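Local atomic coordinates of alpha-pyrone synthesis polyketide synthase-like Pks18 (Mycobacterium tuberculosis, PDB entry 1TED), a protein that probably extends medium- and long-chain aliphatic acyl-CoA starters with malonyl-CoA to build tri- and tetraketide alpha-pyrones, as a type III polyketide synthase. Residues Val32-Gly37 against Lys246-Ser251; Tyr284-Val289 against Val324-Ile329; Ser305-Trp310 against Thr371-Ala376; Phe354-Met359 against Phe388-Arg393. All coordinates share one frame; numbering follows the deposited sequence.

Contact 1 of 4, residues Val32-Gly37 against Lys246-Ser251; sequences VAVIEG and KVVVRS
Val34 and Ile35 pair with Val248 and Val247 where two antiparallel neighbours of the large mixed sheet meet in the thiolase fold, one strand from the N-terminal half of the chain and the other from the C-terminal half. Ile35 and Val247 form a hydrogen-bonded pair. Ile35 N gives a bond of 2.8 Å to Val247 O, while the return bond, Val247 N to Ile35 O, is weak at 3.3 Å. Val249 N also bonds Ala33 O. Further along, a water takes the N-H of Ala33 and donates to Val249 O, bridging the two strands.

Val34 and Val248 sit between these bonds as a non-hydrogen-bonded pair. Their CG2 methyls meet at 4.2 Å, and Leu242 packs against both. The other methyl of Val248, CG1, is pressed to 3.4 Å from Val32 CG1, tighter than usual for two carbons. Ile35, Val247 and Val249 fill the other face: Ile35 runs alongside Val247, its CD1 lying 3.8 Å from Val247 CG1. Leu356 and Val360 of helix 349-361 pack on Val247 there.

Lys246 closes the end. Its bent chain lays CG on Val34 CG1 and then turns to Glu36, whose OE2 stays 4.2 Å from Lys246 NZ, beyond salt-bridge range. A water to one side bridges them, donating to Glu36 OE2 and weakly accepting from Lys246 NZ.

Contact 2 of 4, residues Tyr284-Val289 against Val324-Ile329; sequences YIFSGV and VRSLGI
Phe286 and Arg325 form a stacked cation-pi pair where two helices, 281-299 and 317-327, pack together in the C-terminal half of the thiolase fold. The guanidinium lies almost flat on the phenyl ring, the two planes only 7° apart. Arg325 CZ sits 3.5 Å from the centroid of the Phe286 ring, over its face. Arg325 NH2 reaches back above the CG end of that ring, whereas NH1 hangs over CE1 and CZ. CG of Phe286 stands anti to the backbone N (chi1 168°), which swings the ring out toward the neighbouring helix; the arginine folds at chi3 to bring its flat end over it. A hydrogen bond from Arg325 NH2 to Gln322 OE1, within its own helix, should help to fix the rotation of the guanidinium.

Beneath the stack, Ser326 points its hydroxyl at the carbonyl of Phe286. The modelled bond is so short that its exact length is doubtful. The same Ser326 OG is also hydrogen-bonded to Ala290 N, so it works against the backbone of helix 281-299 twice.

Just beyond Leu327, helix 317-327 ends in a Schellman motif, with Gly328 taking the positive phi (66°). On the inner side Val289, which also touches Phe375 and Phe377 of strand 370-378, crosses Leu327 at about a right angle, and Val289 CG1 meets Leu327 CD2 at 3.8 Å.

Contact 3 of 4, residues Ser305-Trp310 against Thr371-Ala376; sequences SDIDLW and TGVAFA
Ile307 branches at CB over strand 370-378, and each arm finds its own neighbour. CG2, anti to the backbone N, drops beside Gly372, 3.9 Å from Gly372 CA, and also lies over one face of the Trp310 ring toward its rim. The other arm runs through CG1, 4.0 Å from Val373 CG2, and bends at chi2 (-56°). That bend brings the terminal CD1 against two methyls: Thr371 CG2 at 3.7 Å and Val373 CG2.

The loop carrying Ile307 leads straight into strand 310-312, the outermost strand at this end of the large mixed sheet of the thiolase fold, where Trp310 and Val373 form a parallel bridge. Their side chains run alongside one another in the same direction, with Trp310 CZ3 3.6 Å from Val373 CB. The adjacent ring atom, Trp310 CE3, approaches Phe375 CE2 obliquely. A weak bond from Val373 N to Leu309 O begins the strand pairing.

At the other end the carboxylate of Asp308 takes the backbone N-H of Thr371: OD2 accepts from Thr371 N at 3.0 Å through its anti lone pair, with an almost straight N-H (171°). Asp308 OD1 is held by a salt bridge to Lys367 NZ.

Contact 4 of 4, residues Phe354-Met359 against Phe388-Arg393; sequences FVLETM and FDIIRR
Leu356 and Met359 of helix 349-361 meet Phe388 and Ile390 of strand 382-390 through a close apolar patch, while a polar grip by Arg392 finishes the contact just beyond the end of the strand. In the close part, Leu356 CD2 rests over one face of the Phe388 ring in a CH-pi contact, 4.1 Å from the ring centroid and offset toward the rim, nearest to CE1 and CZ. Phe388 CG lies between the backbone N and the carbonyl carbon (chi1 67°), and the ring extends toward the helix. Ile390 comes in next to it and sets CD1 3.9 Å from Met359 CB. Val247 of the adjoining strand touches Phe388 and Ile390, closing this patch from the sheet side.

Packing is slacker along the thioether: Met359 SD approaches the edge of the Phe388 ring, near its plane, only to 4.3 Å at CZ. Farther out, where the chain is partly exposed, hydrogen bonds take over. Arg392 presents its guanidinium end-on, and both terminal nitrogens bond one acceptor, Met359 O: NH1 at 2.8 Å and NH2 at 3.1 Å. NH1 lies in the carbonyl plane, whereas NH2 is tilted 34° from it. Arg392 NH2 also makes a salt bridge to Glu364, NE bonds Ser370 OG, and Ile390 CG2 lies over one guanidinium face, so the group is fixed from several directions. Its positive charge probably suits the carbonyl end of the helix. The whole is a helix laid on the sheet, one of the helix-on-sheet layers of the five-layered alpha-beta-alpha-beta-alpha thiolase fold.

Contacts 1, 4 and 3 follow one another across the large mixed sheet, where strands 32-41, 247-256, 382-390, 370-378 and 310-312 lie side by side in that order. Contact 4 is central, about 10 Å centre to centre from each of the other two, and is tied to both by backbone bonds between neighbouring strands. Contact 2 lies about 26 Å from contact 1, centre to centre, in the helices packed beside contact 3, where Leu327 touches Trp310. Along the chain contact 1 closes first; the segments of contact 3 then alternate with those of contacts 2 and 4. Contact 1 thus joins the two halves of the thiolase fold, and the rest assemble the C-terminal half.

Contact 1 of 4, residues Val32-Gly37 against Lys246-Ser251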
loop_
_atom_site.group_PDB
_atom_site.type_symbol
_atom_site.label_atom_id
_atom_site.label_comp_id
_atom_site.label_asym_id
_atom_site.label_seq_id
_atom_site.Cartn_x
_atom_site.Cartn_y
_atom_site.Cartn_z
ATOM N N VAL A 32 15.558 19.553 -0.215
ATOM C CA VAL A 32 15.839 18.313 -0.920
ATOM C C VAL A 32 15.851 17.132 0.056
ATOM O O VAL A 32 16.401 17.236 1.155
ATOM C CB VAL A 32 17.198 18.381 -1.628
ATOM C CG1 VAL A 32 17.316 17.223 -2.608
ATOM C CG2 VAL A 32 17.337 19.709 -2.367
ATOM N N ALA A 33 15.245 16.015 -0.341
ATOM C CA ALA A 33 15.196 14.831 0.515
ATOM C C ALA A 33 16.543 14.123 0.512
ATOM O O ALA A 33 17.173 13.956 -0.532
ATOM C CB ALA A 33 14.104 13.882 0.050
ATOM N N VAL A 34 16.970 13.709 1.699
ATOM C CA VAL A 34 18.244 13.038 1.888
ATOM C C VAL A 34 18.108 11.738 2.686
ATOM O O VAL A 34 17.429 11.696 3.707
ATOM C CB VAL A 34 19.237 13.988 2.633
ATOM C CG1 VAL A 34 20.505 13.239 3.057
ATOM C CG2 VAL A 34 19.580 15.162 1.735
ATOM N N ILE A 35 18.733 10.670 2.198
ATOM C CA ILE A 35 18.725 9.397 2.911
ATOM C C ILE A 35 19.820 9.620 3.944
ATOM O O ILE A 35 20.991 9.677 3.601
ATOM C CB ILE A 35 19.132 8.223 2.005
ATOM C CG1 ILE A 35 18.062 7.997 0.936
ATOM C CG2 ILE A 35 19.354 6.973 2.848
ATOM C CD1 ILE A 35 18.529 7.089 -0.201
ATOM N N GLU A 36 19.432 9.758 5.203
ATOM C CA GLU A 36 20.385 10.039 6.257
ATOM C C GLU A 36 20.828 8.799 7.018
ATOM O O GLU A 36 21.853 8.804 7.697
ATOM C CB GLU A 36 19.772 11.101 7.182
ATOM C CG GLU A 36 19.199 12.236 6.349
ATOM C CD GLU A 36 18.904 13.505 7.113
ATOM O OE1 GLU A 36 18.109 13.456 8.074
ATOM O OE2 GLU A 36 19.455 14.566 6.732
ATOM N N GLY A 37 20.054 7.730 6.873
ATOM C CA GLY A 37 20.377 6.481 7.530
ATOM C C GLY A 37 19.987 5.349 6.606
ATOM O O GLY A 37 18.989 5.447 5.898
ATOM N N LYS A 246 26.108 10.558 3.048
ATOM C CA LYS A 246 24.730 10.998 2.851
ATOM C C LYS A 246 24.344 10.862 1.379
ATOM O O LYS A 246 25.169 11.065 0.480
ATOM C CB LYS A 246 24.539 12.448 3.325
ATOM C CG LYS A 246 23.844 12.578 4.692
ATOM C CD LYS A 246 24.765 12.184 5.841
ATOM C CE LYS A 246 24.020 11.534 7.022
ATOM N NZ LYS A 246 22.954 12.378 7.649
ATOM N N VAL A 247 23.086 10.508 1.134
ATOM C CA VAL A 247 22.605 10.315 -0.229
ATOM C C VAL A 247 21.470 11.274 -0.542
ATOM O O VAL A 247 20.416 11.211 0.087
ATOM C CB VAL A 247 22.094 8.872 -0.428
ATOM C CG1 VAL A 247 21.575 8.691 -1.837
ATOM C CG2 VAL A 247 23.202 7.886 -0.149
ATOM N N VAL A 248 21.681 12.156 -1.515
ATOM C CA VAL A 248 20.653 13.118 -1.909
ATOM C C VAL A 248 19.718 12.533 -2.979
ATOM O O VAL A 248 20.175 12.040 -4.016
ATOM C CB VAL A 248 21.288 14.426 -2.473
ATOM C CG1 VAL A 248 20.194 15.430 -2.836
ATOM C CG2 VAL A 248 22.234 15.031 -1.459
ATOM N N VAL A 249 18.414 12.570 -2.720
ATOM C CA VAL A 249 17.446 12.075 -3.693
ATOM C C VAL A 249 17.068 13.283 -4.551
ATOM O O VAL A 249 16.167 14.057 -4.223
ATOM C CB VAL A 249 16.189 11.468 -3.006
ATOM C CG1 VAL A 249 15.232 10.924 -4.053
ATOM C CG2 VAL A 249 16.603 10.335 -2.071
ATOM N N ARG A 250 17.789 13.429 -5.654
ATOM C CA ARG A 250 17.617 14.536 -6.578
ATOM C C ARG A 250 16.342 14.535 -7.412
ATOM O O ARG A 250 15.709 15.582 -7.573
ATOM C CB ARG A 250 18.835 14.601 -7.500
ATOM C CG ARG A 250 20.158 14.698 -6.735
ATOM C CD ARG A 250 21.360 14.608 -7.660
ATOM N NE ARG A 250 21.282 15.593 -8.730
ATOM C CZ ARG A 250 22.234 15.797 -9.633
ATOM N NH1 ARG A 250 23.357 15.083 -9.601
ATOM N NH2 ARG A 250 22.062 16.723 -10.567
ATOM N N SER A 251 15.965 13.375 -7.943
ATOM C CA SER A 251 14.772 13.295 -8.778
ATOM C C SER A 251 14.272 11.860 -8.910
ATOM O O SER A 251 15.069 10.928 -8.994
ATOM C CB SER A 251 15.088 13.870 -10.168
ATOM O OG SER A 251 13.926 13.981 -10.972
HETATM O O HOH W 1 14.447 15.790 -2.923
HETATM O O HOH W 2 22.166 15.347 6.527
#

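Contact 2 of 4, residues Tyr284-Val289 against Val324-Ile329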
loop_
_atom_site.group_PDB
_atom_site.type_symbol
_atom_site.label_atom_id
_atom_site.label_comp_id
_atom_site.label_asym_id
_atom_site.label_seq_id
_atom_site.Cartn_x
_atom_site.Cartn_y
_atom_site.Cartn_z
ATOM N N TYR A 284 11.103 -6.163 -22.718
ATOM C CA TYR A 284 10.423 -4.948 -22.253
ATOM C C TYR A 284 11.432 -4.058 -21.537
ATOM O O TYR A 284 11.385 -2.832 -21.633
ATOM C CB TYR A 284 9.282 -5.282 -21.278
ATOM C CG TYR A 284 8.185 -6.155 -21.839
ATOM C CD1 TYR A 284 7.783 -6.044 -23.171
ATOM C CD2 TYR A 284 7.497 -7.041 -21.015
ATOM C CE1 TYR A 284 6.719 -6.793 -23.670
ATOM C CE2 TYR A 284 6.428 -7.791 -21.499
ATOM C CZ TYR A 284 6.042 -7.662 -22.827
ATOM O OH TYR A 284 4.965 -8.387 -23.290
ATOM N N ILE A 285 12.337 -4.700 -20.808
ATOM C CA ILE A 285 13.372 -3.999 -20.077
ATOM C C ILE A 285 14.321 -3.291 -21.033
ATOM O O ILE A 285 14.588 -2.105 -20.879
ATOM C CB ILE A 285 14.185 -4.983 -19.202
ATOM C CG1 ILE A 285 13.290 -5.530 -18.082
ATOM C CG2 ILE A 285 15.415 -4.290 -18.628
ATOM C CD1 ILE A 285 13.918 -6.647 -17.286
ATOM N N PHE A 286 14.828 -4.022 -22.020
ATOM C CA PHE A 286 15.758 -3.449 -22.980
ATOM C C PHE A 286 15.239 -2.221 -23.708
ATOM O O PHE A 286 15.938 -1.221 -23.832
ATOM C CB PHE A 286 16.152 -4.472 -24.036
ATOM C CG PHE A 286 16.882 -3.867 -25.200
ATOM C CD1 PHE A 286 18.191 -3.402 -25.054
ATOM C CD2 PHE A 286 16.248 -3.725 -26.434
ATOM C CE1 PHE A 286 18.866 -2.801 -26.121
ATOM C CE2 PHE A 286 16.909 -3.125 -27.517
ATOM C CZ PHE A 286 18.224 -2.660 -27.359
ATOM N N SER A 287 14.016 -2.297 -24.207
ATOM C CA SER A 287 13.470 -1.181 -24.956
ATOM C C SER A 287 12.794 -0.137 -24.078
ATOM O O SER A 287 12.445 0.953 -24.551
ATOM C CB SER A 287 12.498 -1.689 -26.027
ATOM O OG SER A 287 11.402 -2.355 -25.443
ATOM N N GLY A 288 12.636 -0.453 -22.797
ATOM C CA GLY A 288 12.000 0.487 -21.896
ATOM C C GLY A 288 12.961 1.335 -21.086
ATOM O O GLY A 288 12.671 2.497 -20.806
ATOM N N VAL A 289 14.108 0.772 -20.718
ATOM C CA VAL A 289 15.075 1.496 -19.902
ATOM C C VAL A 289 15.667 2.751 -20.551
ATOM O O VAL A 289 15.406 3.863 -20.096
ATOM C CB VAL A 289 16.209 0.544 -19.435
ATOM C CG1 VAL A 289 17.251 1.300 -18.625
ATOM C CG2 VAL A 289 15.616 -0.566 -18.588
ATOM N N VAL A 324 21.662 -3.081 -18.823
ATOM C CA VAL A 324 22.958 -2.560 -19.247
ATOM C C VAL A 324 23.041 -2.362 -20.771
ATOM O O VAL A 324 23.601 -1.361 -21.249
ATOM C CB VAL A 324 24.107 -3.491 -18.777
ATOM C CG1 VAL A 324 25.413 -3.102 -19.448
ATOM C CG2 VAL A 324 24.262 -3.393 -17.263
ATOM N N ARG A 325 22.485 -3.298 -21.537
ATOM C CA ARG A 325 22.527 -3.167 -22.988
ATOM C C ARG A 325 21.693 -1.958 -23.416
ATOM O O ARG A 325 22.128 -1.144 -24.238
ATOM C CB ARG A 325 22.011 -4.443 -23.670
ATOM C CG ARG A 325 22.195 -4.434 -25.182
ATOM C CD ARG A 325 21.945 -5.796 -25.794
ATOM N NE ARG A 325 20.563 -6.227 -25.626
ATOM C CZ ARG A 325 19.627 -6.132 -26.563
ATOM N NH1 ARG A 325 19.926 -5.618 -27.753
ATOM N NH2 ARG A 325 18.393 -6.556 -26.309
ATOM N N SER A 326 20.505 -1.841 -22.828
ATOM C CA SER A 326 19.589 -0.746 -23.121
ATOM C C SER A 326 20.308 0.594 -22.972
ATOM O O SER A 326 20.155 1.487 -23.804
ATOM C CB SER A 326 18.379 -0.811 -22.173
ATOM O OG SER A 326 17.367 0.123 -22.526
ATOM N N LEU A 327 21.099 0.720 -21.913
ATOM C CA LEU A 327 21.842 1.946 -21.648
ATOM C C LEU A 327 23.113 2.090 -22.485
ATOM O O LEU A 327 23.661 3.184 -22.591
ATOM C CB LEU A 327 22.219 2.011 -20.165
ATOM C CG LEU A 327 21.078 2.046 -19.144
ATOM C CD1 LEU A 327 21.635 1.732 -17.754
ATOM C CD2 LEU A 327 20.399 3.404 -19.183
ATOM N N GLY A 328 23.584 0.993 -23.072
ATOM C CA GLY A 328 24.803 1.050 -23.863
ATOM C C GLY A 328 26.018 1.364 -22.995
ATOM O O GLY A 328 26.949 2.053 -23.416
ATOM N N ILE A 329 26.012 0.838 -21.774
ATOM C CA ILE A 329 27.097 1.069 -20.838
ATOM C C ILE A 329 27.979 -0.161 -20.587
ATOM O O ILE A 329 27.602 -1.292 -20.896
ATOM C CB ILE A 329 26.516 1.599 -19.507
ATOM C CG1 ILE A 329 26.070 3.044 -19.711
ATOM C CG2 ILE A 329 27.522 1.489 -18.387
ATOM C CD1 ILE A 329 25.841 3.795 -18.443
#

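Contact 3 of 4, residues Ser305-Trp310 against Thr371-Ala376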
loop_
_atom_site.group_PDB
_atom_site.type_symbol
_atom_site.label_atom_id
_atom_site.label_comp_id
_atom_site.label_asym_id
_atom_site.label_seq_id
_atom_site.Cartn_x
_atom_site.Cartn_y
_atom_site.Cartn_z
ATOM N N SER A 305 26.213 8.981 -20.191
ATOM C CA SER A 305 27.670 8.944 -20.014
ATOM C C SER A 305 28.198 9.740 -18.817
ATOM O O SER A 305 29.348 9.568 -18.417
ATOM C CB SER A 305 28.363 9.448 -21.284
ATOM O OG SER A 305 28.019 10.797 -21.552
ATOM N N ASP A 306 27.373 10.617 -18.255
ATOM C CA ASP A 306 27.782 11.416 -17.099
ATOM C C ASP A 306 27.703 10.643 -15.787
ATOM O O ASP A 306 28.364 10.997 -14.813
ATOM C CB ASP A 306 26.877 12.639 -16.928
ATOM C CG ASP A 306 27.025 13.645 -18.031
ATOM O OD1 ASP A 306 28.177 13.968 -18.398
ATOM O OD2 ASP A 306 25.982 14.132 -18.514
ATOM N N ILE A 307 26.898 9.589 -15.766
ATOM C CA ILE A 307 26.664 8.824 -14.546
ATOM C C ILE A 307 27.733 7.897 -13.955
ATOM O O ILE A 307 28.289 7.052 -14.645
ATOM C CB ILE A 307 25.346 8.000 -14.700
ATOM C CG1 ILE A 307 24.182 8.938 -15.055
ATOM C CG2 ILE A 307 25.058 7.218 -13.433
ATOM C CD1 ILE A 307 23.965 10.096 -14.056
ATOM N N ASP A 308 28.008 8.075 -12.661
ATOM C CA ASP A 308 28.937 7.215 -11.909
ATOM C C ASP A 308 27.944 6.369 -11.113
ATOM O O ASP A 308 27.097 6.927 -10.419
ATOM C CB ASP A 308 29.744 7.982 -10.853
ATOM C CG ASP A 308 30.220 9.338 -11.318
ATOM O OD1 ASP A 308 31.159 9.389 -12.146
ATOM O OD2 ASP A 308 29.661 10.350 -10.833
ATOM N N LEU A 309 28.014 5.052 -11.181
ATOM C CA LEU A 309 27.067 4.237 -10.407
ATOM C C LEU A 309 25.709 4.025 -11.057
ATOM O O LEU A 309 24.949 4.963 -11.306
ATOM C CB LEU A 309 26.807 4.831 -9.011
ATOM C CG LEU A 309 27.953 5.181 -8.057
ATOM C CD1 LEU A 309 27.390 5.812 -6.793
ATOM C CD2 LEU A 309 28.745 3.934 -7.733
ATOM N N TRP A 310 25.410 2.766 -11.313
ATOM C CA TRP A 310 24.143 2.380 -11.873
ATOM C C TRP A 310 23.601 1.318 -10.931
ATOM O O TRP A 310 24.048 0.173 -10.939
ATOM C CB TRP A 310 24.321 1.833 -13.288
ATOM C CG TRP A 310 24.594 2.921 -14.296
ATOM C CD1 TRP A 310 25.814 3.340 -14.751
ATOM C CD2 TRP A 310 23.621 3.761 -14.936
ATOM N NE1 TRP A 310 25.661 4.384 -15.630
ATOM C CE2 TRP A 310 24.325 4.663 -15.760
ATOM C CE3 TRP A 310 22.223 3.837 -14.889
ATOM C CZ2 TRP A 310 23.676 5.633 -16.536
ATOM C CZ3 TRP A 310 21.576 4.807 -15.660
ATOM C CH2 TRP A 310 22.308 5.689 -16.472
ATOM N N THR A 371 27.439 10.732 -8.851
ATOM C CA THR A 371 26.048 10.855 -9.268
ATOM C C THR A 371 25.564 9.520 -9.801
ATOM O O THR A 371 26.202 8.929 -10.659
ATOM C CB THR A 371 25.885 11.937 -10.356
ATOM O OG1 THR A 371 26.215 13.212 -9.799
ATOM C CG2 THR A 371 24.455 11.981 -10.879
ATOM N N GLY A 372 24.429 9.049 -9.308
ATOM C CA GLY A 372 23.942 7.773 -9.780
ATOM C C GLY A 372 22.462 7.712 -10.080
ATOM O O GLY A 372 21.685 8.581 -9.684
ATOM N N VAL A 373 22.088 6.673 -10.812
ATOM C CA VAL A 373 20.706 6.430 -11.168
ATOM C C VAL A 373 20.372 5.022 -10.699
ATOM O O VAL A 373 21.144 4.078 -10.909
ATOM C CB VAL A 373 20.469 6.471 -12.695
ATOM C CG1 VAL A 373 19.018 6.093 -12.985
ATOM C CG2 VAL A 373 20.812 7.868 -13.272
ATOM N N ALA A 374 19.231 4.887 -10.041
ATOM C CA ALA A 374 18.791 3.589 -9.577
ATOM C C ALA A 374 17.417 3.354 -10.187
ATOM O O ALA A 374 16.653 4.301 -10.402
ATOM C CB ALA A 374 18.706 3.569 -8.062
ATOM N N PHE A 375 17.123 2.105 -10.518
ATOM C CA PHE A 375 15.815 1.779 -11.054
ATOM C C PHE A 375 15.525 0.306 -10.906
ATOM O O PHE A 375 16.436 -0.506 -10.799
ATOM C CB PHE A 375 15.659 2.222 -12.522
ATOM C CG PHE A 375 16.657 1.613 -13.470
ATOM C CD1 PHE A 375 16.535 0.298 -13.883
ATOM C CD2 PHE A 375 17.706 2.374 -13.968
ATOM C CE1 PHE A 375 17.443 -0.250 -14.779
ATOM C CE2 PHE A 375 18.617 1.831 -14.861
ATOM C CZ PHE A 375 18.485 0.519 -15.268
ATOM N N ALA A 376 14.237 -0.013 -10.870
ATOM C CA ALA A 376 13.768 -1.379 -10.737
ATOM C C ALA A 376 12.486 -1.482 -11.546
ATOM O O ALA A 376 12.008 -0.478 -12.095
ATOM C CB ALA A 376 13.512 -1.705 -9.279
#

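Contact 4 of 4, residues Phe354-Met359 against Phe388-Arg393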
loop_
_atom_site.group_PDB
_atom_site.type_symbol
_atom_site.label_atom_id
_atom_site.label_comp_id
_atom_site.label_asym_id
_atom_site.label_seq_id
_atom_site.Cartn_x
_atom_site.Cartn_y
_atom_site.Cartn_z
ATOM N N PHE A 354 20.191 -2.800 -1.007
ATOM C CA PHE A 354 21.430 -3.519 -0.703
ATOM C C PHE A 354 22.473 -2.974 -1.667
ATOM O O PHE A 354 23.637 -2.796 -1.320
ATOM C CB PHE A 354 21.279 -5.016 -0.951
ATOM C CG PHE A 354 20.899 -5.805 0.263
ATOM C CD1 PHE A 354 19.760 -5.487 0.990
ATOM C CD2 PHE A 354 21.643 -6.918 0.637
ATOM C CE1 PHE A 354 19.359 -6.273 2.076
ATOM C CE2 PHE A 354 21.254 -7.714 1.721
ATOM C CZ PHE A 354 20.103 -7.388 2.442
ATOM N N VAL A 355 22.029 -2.708 -2.891
ATOM C CA VAL A 355 22.896 -2.180 -3.930
ATOM C C VAL A 355 23.453 -0.812 -3.577
ATOM O O VAL A 355 24.647 -0.556 -3.736
ATOM C CB VAL A 355 22.137 -2.096 -5.263
ATOM C CG1 VAL A 355 22.931 -1.281 -6.277
ATOM C CG2 VAL A 355 21.901 -3.498 -5.787
ATOM N N LEU A 356 22.578 0.062 -3.098
ATOM C CA LEU A 356 22.940 1.417 -2.716
ATOM C C LEU A 356 23.957 1.408 -1.573
ATOM O O LEU A 356 24.914 2.181 -1.591
ATOM C CB LEU A 356 21.660 2.187 -2.342
ATOM C CG LEU A 356 21.601 3.711 -2.147
ATOM C CD1 LEU A 356 22.183 4.057 -0.808
ATOM C CD2 LEU A 356 22.343 4.443 -3.256
ATOM N N GLU A 357 23.774 0.517 -0.594
ATOM C CA GLU A 357 24.703 0.431 0.536
ATOM C C GLU A 357 26.143 0.102 0.120
ATOM O O GLU A 357 27.087 0.606 0.710
ATOM C CB GLU A 357 24.224 -0.607 1.571
ATOM C CG GLU A 357 25.186 -0.788 2.768
ATOM C CD GLU A 357 24.630 -1.693 3.860
ATOM O OE1 GLU A 357 24.410 -2.894 3.605
ATOM O OE2 GLU A 357 24.404 -1.201 4.983
ATOM N N THR A 358 26.308 -0.756 -0.879
ATOM C CA THR A 358 27.642 -1.121 -1.354
ATOM C C THR A 358 28.322 0.094 -1.974
ATOM O O THR A 358 29.514 0.325 -1.764
ATOM C CB THR A 358 27.574 -2.242 -2.421
ATOM O OG1 THR A 358 27.115 -3.456 -1.811
ATOM C CG2 THR A 358 28.949 -2.477 -3.050
ATOM N N MET A 359 27.555 0.869 -2.737
ATOM C CA MET A 359 28.074 2.061 -3.400
ATOM C C MET A 359 28.447 3.112 -2.368
ATOM O O MET A 359 29.367 3.908 -2.576
ATOM C CB MET A 359 27.033 2.624 -4.375
ATOM C CG MET A 359 26.655 1.648 -5.497
ATOM S SD MET A 359 25.319 2.269 -6.548
ATOM C CE MET A 359 25.548 1.279 -8.060
ATOM N N PHE A 388 20.392 10.242 -8.085
ATOM C CA PHE A 388 20.887 10.542 -6.751
ATOM C C PHE A 388 22.359 10.918 -6.683
ATOM O O PHE A 388 23.121 10.681 -7.620
ATOM C CB PHE A 388 20.609 9.350 -5.822
ATOM C CG PHE A 388 21.388 8.110 -6.169
ATOM C CD1 PHE A 388 22.693 7.938 -5.711
ATOM C CD2 PHE A 388 20.822 7.118 -6.967
ATOM C CE1 PHE A 388 23.427 6.789 -6.045
ATOM C CE2 PHE A 388 21.546 5.968 -7.305
ATOM C CZ PHE A 388 22.850 5.805 -6.843
ATOM N N ASP A 389 22.741 11.512 -5.558
ATOM C CA ASP A 389 24.115 11.930 -5.290
ATOM C C ASP A 389 24.622 11.329 -3.969
ATOM O O ASP A 389 23.931 11.385 -2.953
ATOM C CB ASP A 389 24.199 13.459 -5.184
ATOM C CG ASP A 389 24.470 14.132 -6.516
ATOM O OD1 ASP A 389 24.509 13.439 -7.557
ATOM O OD2 ASP A 389 24.644 15.369 -6.519
ATOM N N ILE A 390 25.811 10.735 -3.993
ATOM C CA ILE A 390 26.412 10.195 -2.778
ATOM C C ILE A 390 27.590 11.114 -2.446
ATOM O O ILE A 390 28.521 11.277 -3.246
ATOM C CB ILE A 390 26.954 8.754 -2.955
ATOM C CG1 ILE A 390 25.815 7.778 -3.272
ATOM C CG2 ILE A 390 27.645 8.301 -1.661
ATOM C CD1 ILE A 390 26.303 6.358 -3.549
ATOM N N ILE A 391 27.551 11.729 -1.272
ATOM C CA ILE A 391 28.626 12.619 -0.886
ATOM C C ILE A 391 29.840 11.833 -0.392
ATOM O O ILE A 391 29.745 11.023 0.539
ATOM C CB ILE A 391 28.150 13.616 0.188
ATOM C CG1 ILE A 391 26.950 14.399 -0.360
ATOM C CG2 ILE A 391 29.286 14.551 0.574
ATOM C CD1 ILE A 391 26.585 15.607 0.425
ATOM N N ARG A 392 30.975 12.052 -1.046
ATOM C CA ARG A 392 32.201 11.363 -0.673
ATOM C C ARG A 392 32.979 12.219 0.318
ATOM O O ARG A 392 33.544 11.700 1.278
ATOM C CB ARG A 392 33.043 11.078 -1.917
ATOM C CG ARG A 392 32.293 10.304 -2.992
ATOM C CD ARG A 392 31.706 9.003 -2.456
ATOM N NE ARG A 392 31.146 8.190 -3.536
ATOM C CZ ARG A 392 30.660 6.961 -3.386
ATOM N NH1 ARG A 392 30.653 6.381 -2.189
ATOM N NH2 ARG A 392 30.202 6.303 -4.440
ATOM N N ARG A 393 32.996 13.529 0.077
ATOM C CA ARG A 393 33.669 14.480 0.953
ATOM C C ARG A 393 33.145 15.899 0.727
ATOM O O ARG A 393 32.587 16.140 -0.366
ATOM C CB ARG A 393 35.187 14.437 0.734
ATOM C CG ARG A 393 35.628 14.602 -0.694
ATOM C CD ARG A 393 37.149 14.688 -0.786
ATOM N NE ARG A 393 37.552 15.268 -2.063
ATOM C CZ ARG A 393 37.611 14.597 -3.207
ATOM N NH1 ARG A 393 37.311 13.306 -3.241
ATOM N NH2 ARG A 393 37.936 15.233 -4.322
ATOM O OXT ARG A 393 33.297 16.754 1.636
#